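PDB 3BLX: isocitrate dehydrogenase [NAD] subunit 2 from Saccharomyces cerevisiae, which catalyses, together with subunit 1, the NAD-dependent oxidative decarboxylation of isocitrate to 2-oxoglutarate in the citric acid cycle, and also binds the 5' leaders of mitochondrial mRNAs. Local coordinates for residues 58-63 with 97-102; 75-80 with 272-277; 170-175 with 239-244; 184-189 with 198-203. One frame throughout, in Å; residues are numbered along the deposited sequence.

Contact 1 of 4, residues 58-63 with 97-102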
loop_
_atom_site.group_PDB
_atom_site.type_symbol
_atom_site.label_atom_id
_atom_site.label_comp_id
_atom_site.label_asym_id
_atom_site.label_seq_id
_atom_site.Cartn_x
_atom_site.Cartn_y
_atom_site.Cartn_z
ATOM N N VAL B 58 18.058 -8.390 44.561
ATOM C CA VAL B 58 17.187 -9.172 43.686
ATOM C C VAL B 58 17.302 -8.726 42.225
ATOM O O VAL B 58 16.436 -9.035 41.407
ATOM C CB VAL B 58 15.702 -9.079 44.119
ATOM C CG1 VAL B 58 15.472 -9.777 45.447
ATOM C CG2 VAL B 58 15.271 -7.635 44.183
ATOM N N SER B 59 18.363 -7.991 41.904
ATOM C CA SER B 59 18.620 -7.586 40.527
ATOM C C SER B 59 18.418 -8.759 39.584
ATOM O O SER B 59 19.003 -9.825 39.771
ATOM C CB SER B 59 20.039 -7.036 40.376
ATOM O OG SER B 59 20.128 -5.713 40.866
ATOM N N PRO B 60 17.589 -8.557 38.559
ATOM C CA PRO B 60 17.179 -9.602 37.618
ATOM C C PRO B 60 18.352 -10.227 36.868
ATOM O O PRO B 60 18.866 -9.608 35.931
ATOM C CB PRO B 60 16.288 -8.846 36.623
ATOM C CG PRO B 60 15.895 -7.579 37.319
ATOM C CD PRO B 60 17.045 -7.238 38.203
ATOM N N ILE B 61 18.764 -11.427 37.272
ATOM C CA ILE B 61 19.694 -12.228 36.478
ATOM C C ILE B 61 18.935 -12.907 35.335
ATOM O O ILE B 61 17.744 -13.201 35.467
ATOM C CB ILE B 61 20.375 -13.276 37.346
ATOM C CG1 ILE B 61 21.741 -12.766 37.790
ATOM C CG2 ILE B 61 20.543 -14.570 36.601
ATOM C CD1 ILE B 61 22.376 -13.628 38.871
ATOM N N PHE B 62 19.597 -13.133 34.204
ATOM C CA PHE B 62 18.940 -13.814 33.088
ATOM C C PHE B 62 19.506 -15.241 32.902
ATOM O O PHE B 62 20.717 -15.433 32.883
ATOM C CB PHE B 62 19.006 -12.955 31.799
ATOM C CG PHE B 62 18.088 -11.737 31.823
ATOM C CD1 PHE B 62 17.278 -11.430 30.721
ATOM C CD2 PHE B 62 18.031 -10.904 32.964
ATOM C CE1 PHE B 62 16.439 -10.319 30.754
ATOM C CE2 PHE B 62 17.197 -9.778 33.016
ATOM C CZ PHE B 62 16.397 -9.485 31.906
ATOM N N VAL B 63 18.624 -16.237 32.814
ATOM C CA VAL B 63 19.024 -17.629 32.559
ATOM C C VAL B 63 18.130 -18.246 31.479
ATOM O O VAL B 63 16.944 -18.517 31.728
ATOM C CB VAL B 63 18.927 -18.479 33.839
ATOM C CG1 VAL B 63 18.937 -19.947 33.492
ATOM C CG2 VAL B 63 20.057 -18.147 34.794
ATOM N N ARG B 97 11.395 -9.882 31.376
ATOM C CA ARG B 97 10.154 -10.252 32.066
ATOM C C ARG B 97 9.949 -9.358 33.298
ATOM O O ARG B 97 10.820 -8.554 33.633
ATOM C CB ARG B 97 10.162 -11.733 32.455
ATOM C CG ARG B 97 8.777 -12.358 32.568
ATOM C CD ARG B 97 8.836 -13.861 32.327
ATOM N NE ARG B 97 9.468 -14.581 33.436
ATOM C CZ ARG B 97 8.814 -15.384 34.277
ATOM N NH1 ARG B 97 7.508 -15.578 34.131
ATOM N NH2 ARG B 97 9.466 -16.001 35.262
ATOM N N SER B 98 8.807 -9.488 33.966
ATOM C CA SER B 98 8.459 -8.579 35.062
ATOM C C SER B 98 9.179 -8.950 36.360
ATOM O O SER B 98 9.206 -10.110 36.761
ATOM C CB SER B 98 6.940 -8.535 35.285
ATOM O OG SER B 98 6.589 -7.684 36.375
ATOM N N LEU B 99 9.765 -7.954 37.013
ATOM C CA LEU B 99 10.556 -8.190 38.211
ATOM C C LEU B 99 9.675 -8.696 39.350
ATOM O O LEU B 99 10.035 -9.637 40.069
ATOM C CB LEU B 99 11.255 -6.897 38.607
ATOM C CG LEU B 99 12.145 -6.977 39.837
ATOM C CD1 LEU B 99 12.966 -8.242 39.800
ATOM C CD2 LEU B 99 13.021 -5.736 39.915
ATOM N N ASN B 100 8.517 -8.057 39.499
ATOM C CA ASN B 100 7.529 -8.463 40.483
ATOM C C ASN B 100 6.916 -9.810 40.129
ATOM O O ASN B 100 6.623 -10.613 41.000
ATOM C CB ASN B 100 6.449 -7.387 40.632
ATOM C CG ASN B 100 7.011 -6.056 41.136
ATOM O OD1 ASN B 100 7.599 -5.973 42.229
ATOM N ND2 ASN B 100 6.833 -5.011 40.340
ATOM N N LEU B 101 6.743 -10.071 38.839
ATOM C CA LEU B 101 6.095 -11.303 38.424
ATOM C C LEU B 101 6.962 -12.538 38.711
ATOM O O LEU B 101 6.440 -13.586 39.095
ATOM C CB LEU B 101 5.661 -11.228 36.953
ATOM C CG LEU B 101 4.624 -12.235 36.435
ATOM C CD1 LEU B 101 5.292 -13.452 35.814
ATOM C CD2 LEU B 101 3.618 -12.643 37.524
ATOM N N THR B 102 8.278 -12.423 38.548
ATOM C CA THR B 102 9.160 -13.561 38.824
ATOM C C THR B 102 9.344 -13.753 40.311
ATOM O O THR B 102 9.539 -14.867 40.791
ATOM C CB THR B 102 10.561 -13.434 38.176
ATOM O OG1 THR B 102 10.729 -12.122 37.650
ATOM C CG2 THR B 102 10.707 -14.414 37.043
#
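Pro60 and Leu99 are the closest backbone neighbours here, with CA atoms 6.8 Å apart, where the loop before strand 61-63 passes the first turn of helix 99-107. One methyl group carries the contact. Leu99 CD1 lies 3.9 Å from Pro60 CG, and the two side chains cross at about a right angle. The same methyl sits 3.9 Å from Val58 O. It gets there because CG of Leu99 is anti to the backbone N (chi1 -179°), which carries the branch out from the helix. Val58 is buried beside it and also packs on Ile27 and Ile69. Leu99 reaches Leu88 as well.

The helix start has its own bonds within its segment. Ser98 is the N-cap, and its OG takes a weak bond from Leu101 N. Ser98 O accepts twice, from Thr102 N at 3.1 Å and from Thr102 OG1 at 2.7 Å, and the two donors arrive from opposite faces of the carbonyl plane. The contact sets the loop before the two-stranded hairpin 61-63/66-68 against the start of helix 99-107, which carries Arg104, probably a substrate-binding residue. The polar bonds stay within the helix end, while the link to the loop is one leucine methyl in van der Waals contact with a proline ring and a carbonyl oxygen.

Contact 2 of 4, residues 75-80 with 272-277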
loop_
_atom_site.group_PDB
_atom_site.type_symbol
_atom_site.label_atom_id
_atom_site.label_comp_id
_atom_site.label_asym_id
_atom_site.label_seq_id
_atom_site.Cartn_x
_atom_site.Cartn_y
_atom_site.Cartn_z
ATOM N N GLN B 75 18.170 -18.074 48.526
ATOM C CA GLN B 75 18.516 -18.857 49.711
ATOM C C GLN B 75 18.210 -18.097 50.992
ATOM O O GLN B 75 17.668 -18.651 51.950
ATOM C CB GLN B 75 19.993 -19.248 49.677
ATOM C CG GLN B 75 20.375 -20.046 48.449
ATOM C CD GLN B 75 19.476 -21.249 48.245
ATOM O OE1 GLN B 75 18.983 -21.853 49.214
ATOM N NE2 GLN B 75 19.251 -21.607 46.980
ATOM N N SER B 76 18.563 -16.819 50.998
ATOM C CA SER B 76 18.301 -15.958 52.138
ATOM C C SER B 76 16.815 -15.897 52.523
ATOM O O SER B 76 16.460 -16.002 53.696
ATOM C CB SER B 76 18.816 -14.555 51.837
ATOM O OG SER B 76 18.393 -13.646 52.834
ATOM N N ILE B 77 15.950 -15.717 51.530
ATOM C CA ILE B 77 14.525 -15.540 51.772
ATOM C C ILE B 77 13.849 -16.878 52.022
ATOM O O ILE B 77 12.956 -16.960 52.845
ATOM C CB ILE B 77 13.846 -14.811 50.599
ATOM C CG1 ILE B 77 14.488 -13.449 50.393
ATOM C CG2 ILE B 77 12.394 -14.620 50.868
ATOM C CD1 ILE B 77 13.935 -12.709 49.238
ATOM N N THR B 78 14.280 -17.929 51.323
ATOM C CA THR B 78 13.723 -19.268 51.532
ATOM C C THR B 78 13.978 -19.725 52.965
ATOM O O THR B 78 13.187 -20.469 53.560
ATOM C CB THR B 78 14.339 -20.312 50.578
ATOM O OG1 THR B 78 14.113 -19.923 49.218
ATOM C CG2 THR B 78 13.728 -21.692 50.823
ATOM N N LYS B 79 15.098 -19.270 53.510
ATOM C CA LYS B 79 15.504 -19.645 54.853
ATOM C C LYS B 79 14.772 -18.836 55.910
ATOM O O LYS B 79 14.308 -19.391 56.898
ATOM C CB LYS B 79 17.007 -19.451 55.028
ATOM C CG LYS B 79 17.505 -19.710 56.455
ATOM C CD LYS B 79 18.672 -18.786 56.821
ATOM C CE LYS B 79 19.717 -18.720 55.703
ATOM N NZ LYS B 79 20.594 -17.514 55.826
ATOM N N ASN B 80 14.687 -17.524 55.708
ATOM C CA ASN B 80 14.078 -16.632 56.695
ATOM C C ASN B 80 12.551 -16.685 56.710
ATOM O O ASN B 80 11.925 -16.416 57.741
ATOM C CB ASN B 80 14.531 -15.197 56.462
ATOM C CG ASN B 80 16.014 -15.025 56.654
ATOM O OD1 ASN B 80 16.679 -15.880 57.236
ATOM N ND2 ASN B 80 16.546 -13.918 56.161
ATOM N N HIS B 272 2.777 -20.048 50.539
ATOM C CA HIS B 272 2.563 -21.185 51.430
ATOM C C HIS B 272 3.511 -21.155 52.629
ATOM O O HIS B 272 3.118 -21.499 53.755
ATOM C CB HIS B 272 2.677 -22.514 50.670
ATOM C CG HIS B 272 1.414 -22.926 49.965
ATOM N ND1 HIS B 272 0.299 -23.384 50.637
ATOM C CD2 HIS B 272 1.096 -22.959 48.645
ATOM C CE1 HIS B 272 -0.649 -23.679 49.764
ATOM N NE2 HIS B 272 -0.190 -23.433 48.548
ATOM N N LYS B 273 4.750 -20.728 52.395
ATOM C CA LYS B 273 5.703 -20.586 53.490
ATOM C C LYS B 273 6.329 -19.189 53.545
ATOM O O LYS B 273 6.390 -18.574 54.611
ATOM C CB LYS B 273 6.773 -21.678 53.420
ATOM C CG LYS B 273 7.347 -21.900 52.032
ATOM C CD LYS B 273 8.605 -22.766 52.080
ATOM C CE LYS B 273 9.326 -22.777 50.734
ATOM N NZ LYS B 273 10.676 -23.395 50.835
ATOM N N ILE B 274 6.783 -18.688 52.398
ATOM C CA ILE B 274 7.382 -17.348 52.339
ATOM C C ILE B 274 6.305 -16.267 52.221
ATOM O O ILE B 274 5.218 -16.530 51.719
ATOM C CB ILE B 274 8.383 -17.190 51.150
ATOM C CG1 ILE B 274 9.463 -18.279 51.158
ATOM C CG2 ILE B 274 9.045 -15.840 51.176
ATOM C CD1 ILE B 274 9.177 -19.435 50.201
ATOM N N SER B 275 6.606 -15.061 52.695
ATOM C CA SER B 275 5.709 -13.916 52.543
ATOM C C SER B 275 6.500 -12.624 52.471
ATOM O O SER B 275 7.319 -12.340 53.330
ATOM C CB SER B 275 4.708 -13.836 53.700
ATOM O OG SER B 275 3.719 -14.840 53.600
ATOM N N ILE B 276 6.233 -11.826 51.455
ATOM C CA ILE B 276 6.983 -10.609 51.227
ATOM C C ILE B 276 6.072 -9.422 51.422
ATOM O O ILE B 276 4.916 -9.475 51.047
ATOM C CB ILE B 276 7.547 -10.616 49.817
ATOM C CG1 ILE B 276 8.491 -11.810 49.664
ATOM C CG2 ILE B 276 8.230 -9.314 49.511
ATOM C CD1 ILE B 276 9.286 -11.812 48.386
ATOM N N PHE B 277 6.587 -8.356 52.025
ATOM C CA PHE B 277 5.776 -7.206 52.396
ATOM C C PHE B 277 6.398 -5.982 51.817
ATOM O O PHE B 277 7.600 -5.809 51.913
ATOM C CB PHE B 277 5.703 -7.090 53.921
ATOM C CG PHE B 277 5.050 -8.266 54.571
ATOM C CD1 PHE B 277 3.725 -8.201 54.992
ATOM C CD2 PHE B 277 5.743 -9.465 54.723
ATOM C CE1 PHE B 277 3.104 -9.309 55.589
ATOM C CE2 PHE B 277 5.130 -10.589 55.319
ATOM C CZ PHE B 277 3.813 -10.506 55.758
#
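Ile77 and Ile274 form the close part of this contact, between helix 71-80 and the approach to strand 275-279. Their CG2 methyls meet at 3.6 Å, and the two side chains cross at about a right angle. In both residues CG2 is anti to the backbone N, which turns these two methyls toward each other. Ile274 CG1 adds a looser touch, 4.1 Å from Ile77 O. Both isoleucines are buried. Ile77 continues onto Ser25 and Ile27, and Ile276 brings the end of its side chain near without joining the close packing.

The other side is more open. Lys273 is exposed and extends toward Thr78, and its NZ stops 3.5 Å from Thr78 CG2. Its CG takes the crowded position between backbone N and carbonyl carbon (chi1 45°), and the chain, extended beyond CG, carries the amine to the helix at Thr78. This is a methyl beside an amine and makes no polar bond. The hydroxyl of Thr78 is engaged elsewhere: OG1 bonds to Val74 O, one turn back in its own helix, which leaves the methyl for Lys273.

The contact joins helix 71-80 to the loop that leads into strand 275-279. Strand 82-85 follows helix 71-80 in the chain and pairs in parallel with strand 275-279, where Ser275 bonds through its backbone to Leu81 and Ala83. The chemistry is thus uneven: two buried branched side chains pack at one end, where water is probably excluded, and at the other an exposed lysine brings only its amine tip to a threonine methyl.

Contact 3 of 4, residues 170-175 with 239-244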
loop_
_atom_site.group_PDB
_atom_site.type_symbol
_atom_site.label_atom_id
_atom_site.label_comp_id
_atom_site.label_asym_id
_atom_site.label_seq_id
_atom_site.Cartn_x
_atom_site.Cartn_y
_atom_site.Cartn_z
ATOM N N ARG B 170 -9.772 -19.561 50.709
ATOM C CA ARG B 170 -9.449 -20.015 52.075
ATOM C C ARG B 170 -8.779 -18.895 52.843
ATOM O O ARG B 170 -9.212 -18.537 53.929
ATOM C CB ARG B 170 -8.532 -21.248 52.113
ATOM C CG ARG B 170 -9.248 -22.554 51.961
ATOM C CD ARG B 170 -8.526 -23.662 52.672
ATOM N NE ARG B 170 -9.511 -24.591 53.207
ATOM C CZ ARG B 170 -10.022 -25.590 52.508
ATOM N NH1 ARG B 170 -9.613 -25.794 51.258
ATOM N NH2 ARG B 170 -10.926 -26.384 53.052
ATOM N N TYR B 171 -7.726 -18.337 52.263
ATOM C CA TYR B 171 -6.962 -17.310 52.933
ATOM C C TYR B 171 -7.835 -16.134 53.274
ATOM O O TYR B 171 -7.631 -15.510 54.298
ATOM C CB TYR B 171 -5.770 -16.850 52.095
ATOM C CG TYR B 171 -4.874 -15.902 52.847
ATOM C CD1 TYR B 171 -3.827 -16.377 53.627
ATOM C CD2 TYR B 171 -5.091 -14.533 52.805
ATOM C CE1 TYR B 171 -3.015 -15.517 54.331
ATOM C CE2 TYR B 171 -4.288 -13.660 53.519
ATOM C CZ TYR B 171 -3.254 -14.164 54.278
ATOM O OH TYR B 171 -2.452 -13.302 54.986
ATOM N N ALA B 172 -8.822 -15.837 52.441
ATOM C CA ALA B 172 -9.661 -14.669 52.685
ATOM C C ALA B 172 -10.513 -14.898 53.893
ATOM O O ALA B 172 -10.758 -13.979 54.656
ATOM C CB ALA B 172 -10.540 -14.348 51.498
ATOM N N PHE B 173 -10.989 -16.124 54.038
ATOM C CA PHE B 173 -11.766 -16.497 55.215
ATOM C C PHE B 173 -10.912 -16.408 56.497
ATOM O O PHE B 173 -11.238 -15.667 57.407
ATOM C CB PHE B 173 -12.364 -17.896 55.044
ATOM C CG PHE B 173 -13.626 -17.921 54.221
ATOM C CD1 PHE B 173 -13.715 -18.687 53.059
ATOM C CD2 PHE B 173 -14.730 -17.180 54.605
ATOM C CE1 PHE B 173 -14.885 -18.710 52.310
ATOM C CE2 PHE B 173 -15.900 -17.202 53.849
ATOM C CZ PHE B 173 -15.971 -17.966 52.694
ATOM N N GLU B 174 -9.809 -17.148 56.531
ATOM C CA GLU B 174 -8.879 -17.185 57.655
ATOM C C GLU B 174 -8.289 -15.826 58.034
ATOM O O GLU B 174 -7.853 -15.610 59.157
ATOM C CB GLU B 174 -7.763 -18.192 57.392
ATOM C CG GLU B 174 -8.280 -19.570 57.109
ATOM C CD GLU B 174 -7.434 -20.661 57.719
ATOM O OE1 GLU B 174 -6.890 -21.467 56.936
ATOM O OE2 GLU B 174 -7.321 -20.711 58.970
ATOM N N TYR B 175 -8.298 -14.901 57.099
ATOM C CA TYR B 175 -7.819 -13.563 57.360
ATOM C C TYR B 175 -8.956 -12.701 57.904
ATOM O O TYR B 175 -8.728 -11.757 58.651
ATOM C CB TYR B 175 -7.239 -12.954 56.069
ATOM C CG TYR B 175 -6.567 -11.611 56.261
ATOM C CD1 TYR B 175 -7.267 -10.415 56.059
ATOM C CD2 TYR B 175 -5.230 -11.539 56.657
ATOM C CE1 TYR B 175 -6.651 -9.184 56.244
ATOM C CE2 TYR B 175 -4.603 -10.321 56.848
ATOM C CZ TYR B 175 -5.314 -9.141 56.644
ATOM O OH TYR B 175 -4.677 -7.926 56.841
ATOM N N VAL B 239 -14.187 -8.375 54.364
ATOM C CA VAL B 239 -13.005 -8.661 53.583
ATOM C C VAL B 239 -13.418 -9.108 52.168
ATOM O O VAL B 239 -14.119 -10.108 51.998
ATOM C CB VAL B 239 -12.222 -9.749 54.272
ATOM C CG1 VAL B 239 -11.381 -10.530 53.294
ATOM C CG2 VAL B 239 -11.371 -9.132 55.319
ATOM N N SER B 240 -13.013 -8.351 51.159
ATOM C CA SER B 240 -13.305 -8.725 49.772
ATOM C C SER B 240 -12.253 -9.664 49.142
ATOM O O SER B 240 -11.051 -9.448 49.302
ATOM C CB SER B 240 -13.432 -7.465 48.939
ATOM O OG SER B 240 -14.359 -6.578 49.518
ATOM N N VAL B 241 -12.693 -10.722 48.461
ATOM C CA VAL B 241 -11.812 -11.423 47.520
ATOM C C VAL B 241 -12.258 -11.293 46.064
ATOM O O VAL B 241 -13.431 -11.246 45.766
ATOM C CB VAL B 241 -11.734 -12.904 47.784
ATOM C CG1 VAL B 241 -10.450 -13.248 48.425
ATOM C CG2 VAL B 241 -12.942 -13.351 48.550
ATOM N N CYS B 242 -11.312 -11.296 45.145
ATOM C CA CYS B 242 -11.681 -11.317 43.728
ATOM C C CYS B 242 -10.670 -12.083 42.920
ATOM O O CYS B 242 -9.530 -12.302 43.374
ATOM C CB CYS B 242 -11.808 -9.903 43.190
ATOM S SG CYS B 242 -10.273 -8.978 43.282
ATOM N N PRO B 243 -11.077 -12.514 41.714
ATOM C CA PRO B 243 -10.150 -13.187 40.791
ATOM C C PRO B 243 -9.089 -12.200 40.320
ATOM O O PRO B 243 -9.293 -10.984 40.420
ATOM C CB PRO B 243 -11.041 -13.616 39.628
ATOM C CG PRO B 243 -12.454 -13.490 40.116
ATOM C CD PRO B 243 -12.440 -12.420 41.165
ATOM N N ASN B 244 -7.960 -12.707 39.839
ATOM C CA ASN B 244 -6.845 -11.831 39.467
ATOM C C ASN B 244 -7.228 -10.689 38.498
ATOM O O ASN B 244 -6.669 -9.592 38.580
ATOM C CB ASN B 244 -5.682 -12.666 38.916
ATOM C CG ASN B 244 -4.601 -11.814 38.286
ATOM O OD1 ASN B 244 -4.481 -11.769 37.062
ATOM N ND2 ASN B 244 -3.820 -11.118 39.114
#
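Ala172 and Val241 face each other where helix 162-178 lies on strand 238-242. The short axes approach to 8.8 Å and run almost exactly antiparallel, at 175°.

The aliphatic contacts centre on the alanine. Its CB lies 3.3 Å from Val241 CG1 and 3.9 Å from Val241 CG2, so it meets both branches of the valine. Val239, two residues back on the same face of the strand, comes in on the other flank. Its CG1 is 4.3 Å from Ala172 CB. CG1 is anti to the backbone N (chi1 154°), which also brings it to 3.8 Å from Ala172 O, a methyl beside a peptide oxygen.

One aromatic contact adds to these. Val239 CG2 approaches the edge of the Tyr175 ring near its plane, 4.4 Å from CD1. The methyl does not lie over the ring.

Around the contact, strand 130-136 fills one side, with Ile134 touching both valines and Val132 touching Tyr175. Val186 of strand 183-188 meets Val241 on the other. The arrangement is a helix layered on the face of the central mixed sheet. The small CB of Ala172 lets the helix backbone come near the strand, at 6.5 Å between the CA atoms of Ala172 and Val241. With no polar bond between the segments, the fit depends on complementary shape and on burial of methyl groups.

Contact 4 of 4, residues 184-189 with 198-203; sequences VIVVHK and GLFVNV
His188 receives a methyl over one face of its ring. Val201 CG2 stands 4.0 Å from the ring centroid, 15° off the normal, in a CH-pi contact offset toward the rim. Val186 makes the second contact. Its CG1 reaches the edge of the Phe200 ring, 3.7 Å from Phe200 CD2, close to the ring plane. The same CG1 lies 4.2 Å from Val201 CG2, which joins the two contacts. CG of Phe200 is anti to the backbone N (chi1 -166°), and this lays the ring edge against the valine.

These residues bind strand 183-188 to helix 195-208, the first two elements of a beta-alpha-beta unit completed by strand 215-220. Strand and helix axes run nearly antiparallel, 9.1 Å apart at closest, as expected when the helix returns over the sheet.

The next shell lies round the two rings. His188 ND1 donates to Lys189 O at 3.1 Å, from well above the carbonyl plane. With an alanine here, Lys189 O would probably lose this donor and the Val201 methyl its aromatic face. Leu220 and Asp197 also touch the His188 side chain, while Ser165 and Ile169 of helix 162-178 pack on Phe200. Lys189 itself is probably critical for catalysis, as in relatives. Its NZ makes long, weak ion pairs with Asp222 and with Glu135 of a neighbouring subunit 1.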
loop_
_atom_site.group_PDB
_atom_site.type_symbol
_atom_site.label_atom_id
_atom_site.label_comp_id
_atom_site.label_asym_id
_atom_site.label_seq_id
_atom_site.Cartn_x
_atom_site.Cartn_y
_atom_site.Cartn_z
ATOM N N VAL B 184 -17.144 -12.085 54.427
ATOM C CA VAL B 184 -16.262 -12.057 53.269
ATOM C C VAL B 184 -17.123 -11.953 52.033
ATOM O O VAL B 184 -18.070 -12.705 51.844
ATOM C CB VAL B 184 -15.270 -13.228 53.189
ATOM C CG1 VAL B 184 -15.094 -13.886 54.554
ATOM C CG2 VAL B 184 -15.698 -14.208 52.154
ATOM N N ILE B 185 -16.823 -10.943 51.240
ATOM C CA ILE B 185 -17.532 -10.677 50.001
ATOM C C ILE B 185 -16.714 -11.124 48.788
ATOM O O ILE B 185 -15.612 -10.619 48.559
ATOM C CB ILE B 185 -17.805 -9.184 49.880
ATOM C CG1 ILE B 185 -18.638 -8.722 51.084
ATOM C CG2 ILE B 185 -18.459 -8.881 48.559
ATOM C CD1 ILE B 185 -18.878 -7.248 51.117
ATOM N N VAL B 186 -17.232 -12.089 48.036
ATOM C CA VAL B 186 -16.633 -12.438 46.763
ATOM C C VAL B 186 -17.171 -11.474 45.712
ATOM O O VAL B 186 -18.383 -11.347 45.550
ATOM C CB VAL B 186 -16.963 -13.867 46.330
ATOM C CG1 VAL B 186 -16.591 -14.028 44.899
ATOM C CG2 VAL B 186 -16.208 -14.869 47.153
ATOM N N VAL B 187 -16.257 -10.780 45.033
ATOM C CA VAL B 187 -16.579 -9.870 43.927
ATOM C C VAL B 187 -16.326 -10.551 42.575
ATOM O O VAL B 187 -15.280 -11.166 42.367
ATOM C CB VAL B 187 -15.769 -8.558 44.016
ATOM C CG1 VAL B 187 -15.947 -7.720 42.779
ATOM C CG2 VAL B 187 -16.212 -7.767 45.200
ATOM N N HIS B 188 -17.288 -10.452 41.665
ATOM C CA HIS B 188 -17.210 -11.158 40.404
ATOM C C HIS B 188 -18.011 -10.397 39.371
ATOM O O HIS B 188 -18.675 -9.429 39.706
ATOM C CB HIS B 188 -17.784 -12.553 40.570
ATOM C CG HIS B 188 -19.228 -12.551 40.942
ATOM N ND1 HIS B 188 -20.226 -12.847 40.041
ATOM C CD2 HIS B 188 -19.848 -12.247 42.108
ATOM C CE1 HIS B 188 -21.400 -12.743 40.639
ATOM N NE2 HIS B 188 -21.197 -12.374 41.891
ATOM N N LYS B 189 -17.935 -10.827 38.112
ATOM C CA LYS B 189 -18.707 -10.238 37.007
ATOM C C LYS B 189 -19.834 -11.221 36.600
ATOM O O LYS B 189 -19.802 -12.387 36.989
ATOM C CB LYS B 189 -17.794 -9.892 35.822
ATOM C CG LYS B 189 -18.028 -8.520 35.198
ATOM C CD LYS B 189 -19.523 -8.217 35.065
ATOM C CE LYS B 189 -19.835 -7.339 33.851
ATOM N NZ LYS B 189 -19.252 -5.971 33.920
ATOM N N GLY B 198 -18.442 -17.997 37.579
ATOM C CA GLY B 198 -19.224 -19.065 38.160
ATOM C C GLY B 198 -18.368 -20.064 38.925
ATOM O O GLY B 198 -18.826 -20.619 39.914
ATOM N N LEU B 199 -17.135 -20.310 38.478
ATOM C CA LEU B 199 -16.300 -21.312 39.136
ATOM C C LEU B 199 -15.726 -20.744 40.414
ATOM O O LEU B 199 -15.584 -21.436 41.420
ATOM C CB LEU B 199 -15.187 -21.808 38.197
ATOM C CG LEU B 199 -14.013 -22.588 38.792
ATOM C CD1 LEU B 199 -13.362 -23.405 37.714
ATOM C CD2 LEU B 199 -12.976 -21.666 39.427
ATOM N N PHE B 200 -15.395 -19.463 40.367
ATOM C CA PHE B 200 -14.830 -18.779 41.507
ATOM C C PHE B 200 -15.853 -18.673 42.620
ATOM O O PHE B 200 -15.516 -18.901 43.759
ATOM C CB PHE B 200 -14.363 -17.398 41.090
ATOM C CG PHE B 200 -13.481 -16.726 42.092
ATOM C CD1 PHE B 200 -12.150 -17.093 42.218
ATOM C CD2 PHE B 200 -13.970 -15.709 42.891
ATOM C CE1 PHE B 200 -11.311 -16.462 43.138
ATOM C CE2 PHE B 200 -13.141 -15.073 43.810
ATOM C CZ PHE B 200 -11.806 -15.453 43.932
ATOM N N VAL B 201 -17.098 -18.335 42.280
ATOM C CA VAL B 201 -18.182 -18.247 43.258
ATOM C C VAL B 201 -18.532 -19.617 43.849
ATOM O O VAL B 201 -18.754 -19.726 45.038
ATOM C CB VAL B 201 -19.456 -17.609 42.658
ATOM C CG1 VAL B 201 -20.653 -17.817 43.588
ATOM C CG2 VAL B 201 -19.241 -16.125 42.402
ATOM N N ASN B 202 -18.567 -20.661 43.026
ATOM C CA ASN B 202 -18.863 -22.005 43.511
ATOM C C ASN B 202 -17.828 -22.479 44.504
ATOM O O ASN B 202 -18.157 -23.117 45.479
ATOM C CB ASN B 202 -18.970 -23.032 42.374
ATOM C CG ASN B 202 -20.263 -22.909 41.593
ATOM O OD1 ASN B 202 -21.164 -22.160 41.974
ATOM N ND2 ASN B 202 -20.353 -23.643 40.485
ATOM N N VAL B 203 -16.570 -22.182 44.235
ATOM C CA VAL B 203 -15.488 -22.561 45.120
ATOM C C VAL B 203 -15.635 -21.842 46.468
ATOM O O VAL B 203 -15.308 -22.388 47.520
ATOM C CB VAL B 203 -14.143 -22.217 44.466
ATOM C CG1 VAL B 203 -13.060 -22.022 45.500
ATOM C CG2 VAL B 203 -13.756 -23.281 43.505
#

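Contacts 3 and 4 form one continuous region, with centres about 10 Å apart. Their strands, 238-242 and 183-188, are neighbours in the main sheet, and Val241 N lies 2.9 Å from Ile185 O in a probable backbone hydrogen bond. Contact 2 reaches the same sheet through strand 275-279, but its centre is about 21 Å from that of contact 3. Contact 1 lies about 16 Å from contact 2 and about 32 Å from contact 4, centre to centre. The side chains of Leu99 and Ile274 are about 9 and 10 Å from that of Arg104, a probable substrate-binding residue. In contact 3, the side chain of Val241 is about 7 Å from that of Arg135, also a probable substrate-binding residue, and contact 4 contains Lys189.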